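Local coordinates for PF04016 domain protein (PDB 3L5O) that is of unknown function but joins an enolase-like and a Rossmann-like fold around a probable active site, with a possible role in heavy-metal chelation, at residues A[30-35]-A[102-107]; A[36-41]-A[48-53]; A[142-147]-A[189-194]; A[147-152]-A[165-170]. All coordinates share one frame; numbering follows the deposited sequence.

How the interactions relate
Interactions 1 and 2 probably belong to the enolase-like part of the chain, interactions 3 and 4 to the Rossmann-like part, with centres about 28 to 31 Å apart between the two groups. Interaction 1 is aromatic and apolar packing of a loop on a helix end, whereas interaction 2 is an antiparallel hairpin with a salt bridge on the face that carries Glu39 and Arg50; the two touch where Phe35 CB lies 3.5 Å from Ser51 OG. Interaction 3 is the most buried, a parallel strand pair joined by main-chain hydrogen bonds, with valine, isoleucine and tyrosine side chains packed on its two faces. Interaction 4 shares Val147 with it and continues the same sheet to strand 162-167, but ends in a more polar, partly exposed loop.

Interaction 1: residues A[30-35]-A[102-107]; sequences GIPEDF and NAYYNN
Aromatic and apolar packing joins the ring of Tyr104, in the last turn of helix 91-105, to Pro32 and Phe35 of the loop that leads from helix 22-29 to strand 39-42. Tyr104 carries most of the contact. Its CG stands anti to the backbone N (chi1 174°), which sends the ring out from the helix into the curve of the loop. Pro32 lies over one face of this ring, and its CD sits 3.7 Å from the ring centroid, close enough to the normal for a CH-pi contact. Phe35 meets the same ring differently: the edge of Tyr104 is directed at the face of Phe35 in a T-shaped pair, with centroids 5.0 Å apart and planes at 83°, and Tyr104 CD1 approaches Phe35 CZ to 3.6 Å. A type I turn from Pro32 to Phe35 brings both partners round the tyrosine. Ile31 adds its branches, CG2 lying 4.1 Å from Tyr104 CB and CG1 reaching toward the ring of Tyr105. That second ring has its hydroxyl beside Gly30, with OH 3.3 Å from CA, while its hydrogen bond goes to the carbonyl of Met27. Leu79 of helix 79-83 also packs on Phe35. Such packing of a linking loop against a helix that covers a small antiparallel sheet is in keeping with the probably enolase-like fold of this part of the protein.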
# COMPACT_ATOMS: atom_id res chain seq x y z
N GLY A 30 -16.33 0.47 3.53
CA GLY A 30 -16.15 1.72 4.23
C GLY A 30 -16.24 2.98 3.38
O GLY A 30 -16.27 4.07 3.91
N ILE A 31 -16.30 2.84 2.06
CA ILE A 31 -16.35 4.00 1.17
C ILE A 31 -17.81 4.47 0.96
O ILE A 31 -18.64 3.72 0.46
CB ILE A 31 -15.67 3.70 -0.21
CG1 ILE A 31 -14.22 3.23 -0.04
CG2 ILE A 31 -15.67 4.95 -1.13
CD1 ILE A 31 -13.61 2.65 -1.30
N PRO A 32 -18.14 5.71 1.33
CA PRO A 32 -19.47 6.25 1.01
C PRO A 32 -19.65 6.41 -0.50
O PRO A 32 -18.73 6.77 -1.25
CB PRO A 32 -19.48 7.60 1.72
CG PRO A 32 -18.31 7.50 2.74
CD PRO A 32 -17.30 6.68 2.04
N GLU A 33 -20.87 6.11 -0.92
CA GLU A 33 -21.27 6.19 -2.33
C GLU A 33 -21.10 7.52 -3.02
O GLU A 33 -20.91 7.57 -4.24
CB GLU A 33 -22.75 5.90 -2.43
CG GLU A 33 -23.00 4.47 -2.71
CD GLU A 33 -24.43 4.32 -3.06
OE1 GLU A 33 -25.22 4.40 -2.13
OE2 GLU A 33 -24.70 4.20 -4.28
N ASP A 34 -21.21 8.59 -2.23
CA ASP A 34 -21.14 9.96 -2.73
C ASP A 34 -19.83 10.25 -3.47
O ASP A 34 -19.80 11.12 -4.34
CB ASP A 34 -21.29 10.94 -1.56
CG ASP A 34 -22.70 10.95 -0.95
OD1 ASP A 34 -23.62 10.26 -1.47
OD2 ASP A 34 -22.99 11.64 0.06
N PHE A 35 -18.77 9.52 -3.12
CA PHE A 35 -17.45 9.74 -3.72
C PHE A 35 -17.38 9.18 -5.13
O PHE A 35 -17.63 7.98 -5.33
CB PHE A 35 -16.35 9.11 -2.87
CG PHE A 35 -16.11 9.83 -1.58
CD1 PHE A 35 -17.02 9.72 -0.53
CD2 PHE A 35 -14.99 10.62 -1.41
CE1 PHE A 35 -16.82 10.40 0.66
CE2 PHE A 35 -14.78 11.30 -0.22
CZ PHE A 35 -15.71 11.19 0.82
N ASN A 102 -7.77 4.35 -2.03
CA ASN A 102 -6.90 5.32 -1.35
C ASN A 102 -7.36 6.75 -1.60
O ASN A 102 -7.01 7.66 -0.83
CB ASN A 102 -5.44 5.12 -1.76
CG ASN A 102 -4.84 3.85 -1.16
OD1 ASN A 102 -5.23 3.40 -0.09
ND2 ASN A 102 -3.91 3.26 -1.87
N ALA A 103 -8.17 6.96 -2.64
CA ALA A 103 -8.77 8.28 -2.91
C ALA A 103 -9.76 8.63 -1.81
O ALA A 103 -9.86 9.76 -1.45
CB ALA A 103 -9.45 8.30 -4.24
N TYR A 104 -10.48 7.65 -1.26
CA TYR A 104 -11.30 7.92 -0.06
C TYR A 104 -10.40 8.05 1.19
O TYR A 104 -10.29 9.13 1.74
CB TYR A 104 -12.33 6.84 0.20
CG TYR A 104 -13.05 7.06 1.50
CD1 TYR A 104 -13.87 8.17 1.69
CD2 TYR A 104 -12.94 6.15 2.53
CE1 TYR A 104 -14.54 8.37 2.88
CE2 TYR A 104 -13.61 6.34 3.72
CZ TYR A 104 -14.40 7.44 3.89
OH TYR A 104 -15.05 7.58 5.08
N TYR A 105 -9.77 6.95 1.63
CA TYR A 105 -9.11 6.93 2.95
C TYR A 105 -7.96 7.93 3.14
O TYR A 105 -7.73 8.45 4.28
CB TYR A 105 -8.62 5.52 3.27
CG TYR A 105 -9.73 4.52 3.46
CD1 TYR A 105 -10.43 4.45 4.66
CD2 TYR A 105 -10.07 3.62 2.44
CE1 TYR A 105 -11.46 3.54 4.84
CE2 TYR A 105 -11.12 2.71 2.62
CZ TYR A 105 -11.80 2.67 3.82
OH TYR A 105 -12.83 1.77 4.05
N ASN A 106 -7.27 8.23 2.04
CA ASN A 106 -6.09 9.10 2.07
C ASN A 106 -6.39 10.51 1.62
O ASN A 106 -5.47 11.30 1.35
CB ASN A 106 -4.91 8.52 1.23
CG ASN A 106 -4.49 7.11 1.67
OD1 ASN A 106 -5.07 6.53 2.59
ND2 ASN A 106 -3.49 6.55 0.99
N ASN A 107 -7.68 10.84 1.54
CA ASN A 107 -8.16 12.20 1.43
C ASN A 107 -7.72 12.89 2.73
O ASN A 107 -7.90 12.31 3.79
CB ASN A 107 -9.71 12.17 1.30
CG ASN A 107 -10.32 13.51 1.20
OD1 ASN A 107 -10.02 14.39 1.99
ND2 ASN A 107 -11.20 13.69 0.23

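Interaction 2: residues A[36-41]-A[48-53]; sequences LVDELV and VIRSGN
Arg50 and Glu39 face each other across an antiparallel hairpin, their side chains on the same face of the sheet. The Arg50 chain starts extended from the backbone and then bends about CG-CD (chi3 64°), which folds the guanidinium back along the neighbouring strand. There NE gives a hydrogen bond to Glu39 OE1, 3.2 Å away, as part of a salt bridge; the oxygen lies in the guanidinium plane and uses its anti lone pair, although the carboxylate itself is turned 57° from that plane. NH1 bonds to Gly52 O at 2.9 Å, and Asp38 CB covers one guanidinium face. A leucine in place of Arg50 would probably leave the Glu39 carboxylate without its mate and Gly52 O without this donor. The main chain is irregular here: Asp38 and Glu39 both oppose Arg50 in a classic beta bulge, with Asp38 N 2.8 Å and Glu39 N 3.3 Å from the shared acceptor Arg50 O. Asp38 OD2 also receives Gly52 N in an almost straight bond of 2.9 Å, and Ser51 OG bonds to Leu36 O. Beyond the bulge, Val41 and Val48 form a hydrogen-bonded pair. On the opposite face Leu40 CD1 presses tightly on Ile49 CG1, at 3.4 Å. Ile49 is covered by helices 79-83 and 91-105, while Phe248 of helix 244-251 packs on the face of Glu39, Val41 and Val48, and strand 54-59 completes the sheet beside strand 46-51.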
# COMPACT_ATOMS: atom_id res chain seq x y z
N LEU A 36 -16.98 10.02 -6.09
CA LEU A 36 -16.83 9.60 -7.49
C LEU A 36 -15.40 9.58 -7.94
O LEU A 36 -14.55 10.23 -7.31
CB LEU A 36 -17.62 10.54 -8.42
CG LEU A 36 -19.05 10.86 -8.02
CD1 LEU A 36 -19.64 11.89 -8.97
CD2 LEU A 36 -19.91 9.60 -8.01
N VAL A 37 -15.13 8.78 -8.98
CA VAL A 37 -13.84 8.80 -9.69
C VAL A 37 -13.89 10.04 -10.56
O VAL A 37 -14.61 10.06 -11.57
CB VAL A 37 -13.68 7.54 -10.60
CG1 VAL A 37 -12.36 7.56 -11.36
CG2 VAL A 37 -13.79 6.24 -9.79
N ASP A 38 -13.22 11.11 -10.14
CA ASP A 38 -13.24 12.37 -10.91
C ASP A 38 -12.10 12.50 -11.92
O ASP A 38 -12.18 13.28 -12.88
CB ASP A 38 -13.28 13.57 -9.96
CG ASP A 38 -14.54 13.60 -9.14
OD1 ASP A 38 -15.63 13.43 -9.75
OD2 ASP A 38 -14.56 13.73 -7.90
N GLU A 39 -11.05 11.74 -11.70
CA GLU A 39 -9.85 11.77 -12.54
C GLU A 39 -9.12 10.47 -12.33
O GLU A 39 -9.08 9.96 -11.22
CB GLU A 39 -8.98 12.97 -12.15
CG GLU A 39 -8.35 13.72 -13.32
CD GLU A 39 -7.23 14.70 -12.90
OE1 GLU A 39 -7.25 15.21 -11.75
OE2 GLU A 39 -6.32 14.93 -13.73
N LEU A 40 -8.49 9.95 -13.38
CA LEU A 40 -7.83 8.66 -13.33
C LEU A 40 -6.73 8.58 -14.39
O LEU A 40 -7.00 8.78 -15.57
CB LEU A 40 -8.83 7.52 -13.54
CG LEU A 40 -8.27 6.12 -13.83
CD1 LEU A 40 -7.32 5.59 -12.77
CD2 LEU A 40 -9.43 5.16 -13.99
N VAL A 41 -5.51 8.30 -13.96
CA VAL A 41 -4.39 8.06 -14.87
C VAL A 41 -3.69 6.76 -14.50
O VAL A 41 -3.46 6.47 -13.33
CB VAL A 41 -3.37 9.22 -14.87
CG1 VAL A 41 -2.14 8.86 -15.71
CG2 VAL A 41 -4.02 10.49 -15.39
N VAL A 48 -3.36 6.24 -10.54
CA VAL A 48 -3.75 7.34 -9.65
C VAL A 48 -5.21 7.78 -9.92
O VAL A 48 -5.64 7.91 -11.07
CB VAL A 48 -2.72 8.51 -9.69
CG1 VAL A 48 -2.69 9.17 -11.05
CG2 VAL A 48 -3.00 9.53 -8.60
N ILE A 49 -5.96 7.96 -8.84
CA ILE A 49 -7.33 8.45 -8.89
C ILE A 49 -7.51 9.64 -7.96
O ILE A 49 -7.01 9.65 -6.87
CB ILE A 49 -8.30 7.30 -8.49
CG1 ILE A 49 -8.25 6.21 -9.57
CG2 ILE A 49 -9.71 7.80 -8.27
CD1 ILE A 49 -9.34 5.18 -9.49
N ARG A 50 -8.23 10.65 -8.45
CA ARG A 50 -8.77 11.75 -7.65
C ARG A 50 -10.26 11.58 -7.47
O ARG A 50 -10.96 11.31 -8.43
CB ARG A 50 -8.57 13.09 -8.35
CG ARG A 50 -8.97 14.27 -7.48
CD ARG A 50 -8.54 15.63 -8.03
NE ARG A 50 -9.18 15.97 -9.31
CZ ARG A 50 -10.44 16.35 -9.47
NH1 ARG A 50 -11.26 16.44 -8.43
NH2 ARG A 50 -10.89 16.62 -10.68
N SER A 51 -10.73 11.73 -6.23
CA SER A 51 -12.15 11.91 -5.92
C SER A 51 -12.23 13.16 -5.06
O SER A 51 -11.71 13.14 -3.94
CB SER A 51 -12.71 10.72 -5.11
OG SER A 51 -14.09 10.91 -4.78
N GLY A 52 -12.88 14.21 -5.58
CA GLY A 52 -12.80 15.54 -4.98
C GLY A 52 -11.40 16.07 -4.73
O GLY A 52 -10.60 16.20 -5.66
N ASN A 53 -11.11 16.37 -3.47
CA ASN A 53 -9.78 16.80 -3.01
C ASN A 53 -8.79 15.65 -2.63
O ASN A 53 -7.64 15.90 -2.26
CB ASN A 53 -10.01 17.76 -1.81
CG ASN A 53 -8.74 18.20 -1.13
OD1 ASN A 53 -7.84 18.78 -1.75
ND2 ASN A 53 -8.67 17.98 0.19

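Interaction 3: residues A[142-147]-A[189-194]; sequences KKVGVV and YVYITC
The parallel core of the Rossmann-like sheet contains this contact, in which Val144 to Val147 run beside Tyr189 to Ile192 with strand axes 4.7 Å apart and only 6° from parallel. A regular ladder of five main-chain hydrogen bonds ties them, among them Gly145 N to Tyr189 O at 3.0 Å, Val147 N to Tyr191 O at 2.8 Å and, at the far end, Thr193 N to Val147 O at 2.8 Å. Val144 and Val146 share one face with the two tyrosines. Tyr191 has CG beside its backbone N (chi1 -54°), which swings the ring back toward the start of the neighbouring strand, where Val144 CG1 meets its edge 3.8 Å from CE1; its hydroxyl is hydrogen-bonded to Ser135. On the other face Val147 CB lies 4.2 Å from Ile192 CG2. Thr193 CG2 lies 3.3 Å from Val147 O, and OG1 caps Ala195 N at the start of the next helix; a bound imidazole, probably from the crystallisation liquor, comes within about 3 Å of this side chain, nearest atoms. Strand 162-167 flanks one side of the pair and strand 214-218 the other, while helix 202-208 covers Val147 and Ile192.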
# COMPACT_ATOMS: atom_id res chain seq x y z
N LYS A 142 16.31 -8.70 17.08
CA LYS A 142 15.09 -9.47 16.85
C LYS A 142 15.07 -10.02 15.44
O LYS A 142 15.87 -9.64 14.60
CB LYS A 142 13.87 -8.61 17.11
CG LYS A 142 13.80 -8.02 18.50
CD LYS A 142 13.83 -9.10 19.57
CE LYS A 142 13.27 -8.58 20.88
NZ LYS A 142 13.63 -9.47 22.03
N LYS A 143 14.18 -10.96 15.20
CA LYS A 143 13.98 -11.51 13.87
C LYS A 143 12.94 -10.72 13.06
O LYS A 143 11.77 -10.58 13.44
CB LYS A 143 13.61 -12.99 13.93
CG LYS A 143 13.54 -13.64 12.56
CD LYS A 143 13.78 -15.17 12.58
CE LYS A 143 13.64 -15.80 11.17
NZ LYS A 143 14.85 -15.56 10.33
N VAL A 144 13.38 -10.21 11.92
CA VAL A 144 12.57 -9.29 11.11
C VAL A 144 12.38 -9.81 9.68
O VAL A 144 13.33 -10.24 9.01
CB VAL A 144 13.21 -7.88 11.04
CG1 VAL A 144 12.42 -6.94 10.13
CG2 VAL A 144 13.36 -7.29 12.45
N GLY A 145 11.15 -9.79 9.22
CA GLY A 145 10.82 -10.26 7.88
C GLY A 145 10.23 -9.09 7.12
O GLY A 145 9.31 -8.45 7.62
N VAL A 146 10.74 -8.83 5.92
CA VAL A 146 10.25 -7.77 5.03
C VAL A 146 9.83 -8.37 3.69
O VAL A 146 10.62 -9.03 3.04
CB VAL A 146 11.34 -6.71 4.76
CG1 VAL A 146 10.82 -5.66 3.77
CG2 VAL A 146 11.78 -6.05 6.08
N VAL A 147 8.59 -8.12 3.27
CA VAL A 147 8.11 -8.54 1.96
C VAL A 147 8.01 -7.30 1.05
O VAL A 147 7.29 -6.37 1.36
CB VAL A 147 6.74 -9.21 2.07
CG1 VAL A 147 6.23 -9.66 0.71
CG2 VAL A 147 6.77 -10.39 3.04
N TYR A 189 8.90 -9.20 14.03
CA TYR A 189 8.37 -8.01 13.36
C TYR A 189 8.31 -8.27 11.88
O TYR A 189 9.25 -8.82 11.31
CB TYR A 189 9.24 -6.78 13.61
CG TYR A 189 9.23 -6.35 15.04
CD1 TYR A 189 8.24 -5.49 15.52
CD2 TYR A 189 10.18 -6.84 15.96
CE1 TYR A 189 8.20 -5.11 16.84
CE2 TYR A 189 10.14 -6.46 17.32
CZ TYR A 189 9.13 -5.60 17.74
OH TYR A 189 9.05 -5.21 19.05
N VAL A 190 7.22 -7.87 11.25
CA VAL A 190 7.03 -8.07 9.81
C VAL A 190 6.56 -6.78 9.14
O VAL A 190 5.67 -6.10 9.64
CB VAL A 190 6.00 -9.19 9.55
CG1 VAL A 190 5.74 -9.35 8.07
CG2 VAL A 190 6.49 -10.50 10.15
N TYR A 191 7.19 -6.44 8.03
CA TYR A 191 6.77 -5.35 7.15
C TYR A 191 6.40 -5.90 5.78
O TYR A 191 7.16 -6.67 5.19
CB TYR A 191 7.91 -4.33 6.97
CG TYR A 191 8.44 -3.84 8.27
CD1 TYR A 191 9.33 -4.63 9.01
CD2 TYR A 191 8.04 -2.61 8.79
CE1 TYR A 191 9.80 -4.23 10.23
CE2 TYR A 191 8.54 -2.17 10.03
CZ TYR A 191 9.42 -3.00 10.74
OH TYR A 191 9.92 -2.65 11.97
N ILE A 192 5.27 -5.47 5.24
CA ILE A 192 4.79 -5.97 3.98
C ILE A 192 4.45 -4.80 3.07
O ILE A 192 3.68 -3.91 3.43
CB ILE A 192 3.52 -6.85 4.17
CG1 ILE A 192 3.77 -8.02 5.13
CG2 ILE A 192 3.03 -7.40 2.82
CD1 ILE A 192 2.46 -8.63 5.67
N THR A 193 5.01 -4.82 1.87
CA THR A 193 4.63 -3.90 0.84
C THR A 193 3.12 -3.88 0.52
O THR A 193 2.43 -4.92 0.47
CB THR A 193 5.39 -4.18 -0.44
OG1 THR A 193 4.92 -3.29 -1.46
CG2 THR A 193 5.12 -5.64 -1.00
N CYS A 194 2.62 -2.69 0.27
CA CYS A 194 1.20 -2.50 -0.05
C CYS A 194 0.89 -3.12 -1.42
O CYS A 194 -0.27 -3.35 -1.75
CB CYS A 194 0.86 -1.01 -0.03
SG CYS A 194 1.80 -0.04 -1.24

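Interaction 4: residues A[147-152]-A[165-170]; sequences VGHFPH and ILEWSP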
# COMPACT_ATOMS: atom_id res chain seq x y z
N VAL A 147 8.59 -8.12 3.27
CA VAL A 147 8.11 -8.54 1.96
C VAL A 147 8.01 -7.30 1.05
O VAL A 147 7.29 -6.37 1.36
CB VAL A 147 6.74 -9.21 2.07
CG1 VAL A 147 6.23 -9.66 0.71
CG2 VAL A 147 6.77 -10.39 3.04
N GLY A 148 8.77 -7.31 -0.05
CA GLY A 148 8.82 -6.21 -0.98
C GLY A 148 10.20 -5.65 -1.14
O GLY A 148 11.14 -5.94 -0.38
N HIS A 149 10.32 -4.83 -2.17
CA HIS A 149 11.56 -4.16 -2.47
C HIS A 149 11.50 -2.72 -1.88
O HIS A 149 10.65 -1.92 -2.26
CB HIS A 149 11.81 -4.15 -3.97
CG HIS A 149 13.09 -3.48 -4.35
ND1 HIS A 149 13.14 -2.33 -5.11
CD2 HIS A 149 14.38 -3.77 -4.02
CE1 HIS A 149 14.40 -1.96 -5.26
NE2 HIS A 149 15.17 -2.81 -4.61
N PHE A 150 12.37 -2.45 -0.91
CA PHE A 150 12.51 -1.13 -0.31
C PHE A 150 13.97 -0.68 -0.46
O PHE A 150 14.89 -1.31 0.09
CB PHE A 150 12.09 -1.18 1.15
CG PHE A 150 10.64 -1.57 1.32
CD1 PHE A 150 9.64 -0.65 1.14
CD2 PHE A 150 10.29 -2.89 1.59
CE1 PHE A 150 8.30 -1.02 1.27
CE2 PHE A 150 8.95 -3.26 1.71
CZ PHE A 150 7.97 -2.32 1.56
N PRO A 151 14.21 0.40 -1.18
CA PRO A 151 15.59 0.85 -1.35
C PRO A 151 16.35 1.01 -0.02
O PRO A 151 15.79 1.53 0.95
CB PRO A 151 15.44 2.20 -2.06
CG PRO A 151 14.13 2.15 -2.74
CD PRO A 151 13.25 1.23 -1.94
N HIS A 152 17.60 0.52 0.01
CA HIS A 152 18.58 0.73 1.10
C HIS A 152 18.26 0.02 2.39
O HIS A 152 18.92 0.23 3.37
CB HIS A 152 18.76 2.20 1.43
CG HIS A 152 18.81 3.07 0.23
ND1 HIS A 152 19.65 2.79 -0.82
CD2 HIS A 152 18.12 4.18 -0.10
CE1 HIS A 152 19.46 3.70 -1.76
NE2 HIS A 152 18.55 4.56 -1.34
N ILE A 165 14.63 -10.56 3.70
CA ILE A 165 13.90 -9.85 2.65
C ILE A 165 13.39 -10.89 1.67
O ILE A 165 14.15 -11.77 1.29
CB ILE A 165 14.77 -8.79 1.94
CG1 ILE A 165 15.18 -7.69 2.94
CG2 ILE A 165 13.97 -8.12 0.75
CD1 ILE A 165 16.30 -6.85 2.49
N LEU A 166 12.10 -10.81 1.37
CA LEU A 166 11.37 -11.73 0.48
C LEU A 166 10.80 -10.90 -0.64
O LEU A 166 10.18 -9.89 -0.37
CB LEU A 166 10.23 -12.40 1.22
CG LEU A 166 10.58 -13.36 2.36
CD1 LEU A 166 10.62 -12.66 3.73
CD2 LEU A 166 9.59 -14.44 2.41
N GLU A 167 11.05 -11.31 -1.89
CA GLU A 167 10.51 -10.62 -3.08
C GLU A 167 10.08 -11.62 -4.15
O GLU A 167 10.57 -12.74 -4.20
CB GLU A 167 11.60 -9.73 -3.69
CG GLU A 167 12.15 -8.64 -2.77
CD GLU A 167 13.47 -8.07 -3.25
OE1 GLU A 167 14.36 -8.86 -3.58
OE2 GLU A 167 13.63 -6.83 -3.30
N TRP A 168 9.18 -11.21 -5.04
CA TRP A 168 8.80 -12.02 -6.22
C TRP A 168 9.98 -12.36 -7.03
O TRP A 168 10.10 -13.50 -7.47
CB TRP A 168 7.80 -11.28 -7.14
CG TRP A 168 6.39 -11.39 -6.71
CD1 TRP A 168 5.55 -10.37 -6.33
CD2 TRP A 168 5.61 -12.60 -6.61
NE1 TRP A 168 4.30 -10.86 -6.01
CE2 TRP A 168 4.31 -12.23 -6.17
CE3 TRP A 168 5.87 -13.96 -6.85
CZ2 TRP A 168 3.28 -13.16 -5.96
CZ3 TRP A 168 4.84 -14.90 -6.64
CH2 TRP A 168 3.56 -14.49 -6.19
N SER A 169 10.84 -11.38 -7.27
CA SER A 169 12.04 -11.55 -8.08
C SER A 169 13.21 -11.11 -7.24
O SER A 169 13.62 -9.96 -7.30
CB SER A 169 11.97 -10.70 -9.37
OG SER A 169 10.85 -11.05 -10.17
N PRO A 170 13.76 -12.01 -6.43
CA PRO A 170 14.73 -11.59 -5.42
C PRO A 170 16.09 -11.15 -5.95
O PRO A 170 16.62 -11.76 -6.88
CB PRO A 170 14.88 -12.84 -4.55
CG PRO A 170 14.45 -13.97 -5.41
CD PRO A 170 13.50 -13.46 -6.40
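Glu167 lays its carboxylate against the edge of the His149 imidazole, with OE2 3.2 Å from CD2 and 3.3 Å from CB of that histidine. His149 follows strand 143-147 and Glu167 belongs to segment 165-170 on the neighbouring parallel strand, the two strands joined in a beta-alpha-beta crossover of the Rossmann-like fold through helix 153-157. The His149 side chain swings away from its own amide (chi1 -179°), which brings the CD2 edge of the ring up to the carboxylate, the two groups crossing obliquely with planes 42° apart. Glu167 has CG beside its own N, 3.7 Å from Gly148 O, and from there the chain extends to carry the carboxylate to His149. Its other oxygen, OE1, accepts from Glu171 N. An alanine at Glu167 would remove the carboxylate, so Glu171 N would probably lose that acceptor and the His149 ring would be left freer to turn. Ile165 CG2 touches Gly148 O, also at 3.7 Å. Gly148 has a positive phi, and its backbone angles would jam a CB against the preceding carbonyl. A bound imidazole, probably from the crystallisation liquor, has its nearest atoms about 4 Å from the Val147 side chain and may mark a pocket, consistent with the adenosyl-binding site suggested for this protein. Leu166 O takes a CA-H...O contact from Val147 and accepts a nearly straight hydrogen bond from Gly148 N at 3.0 Å.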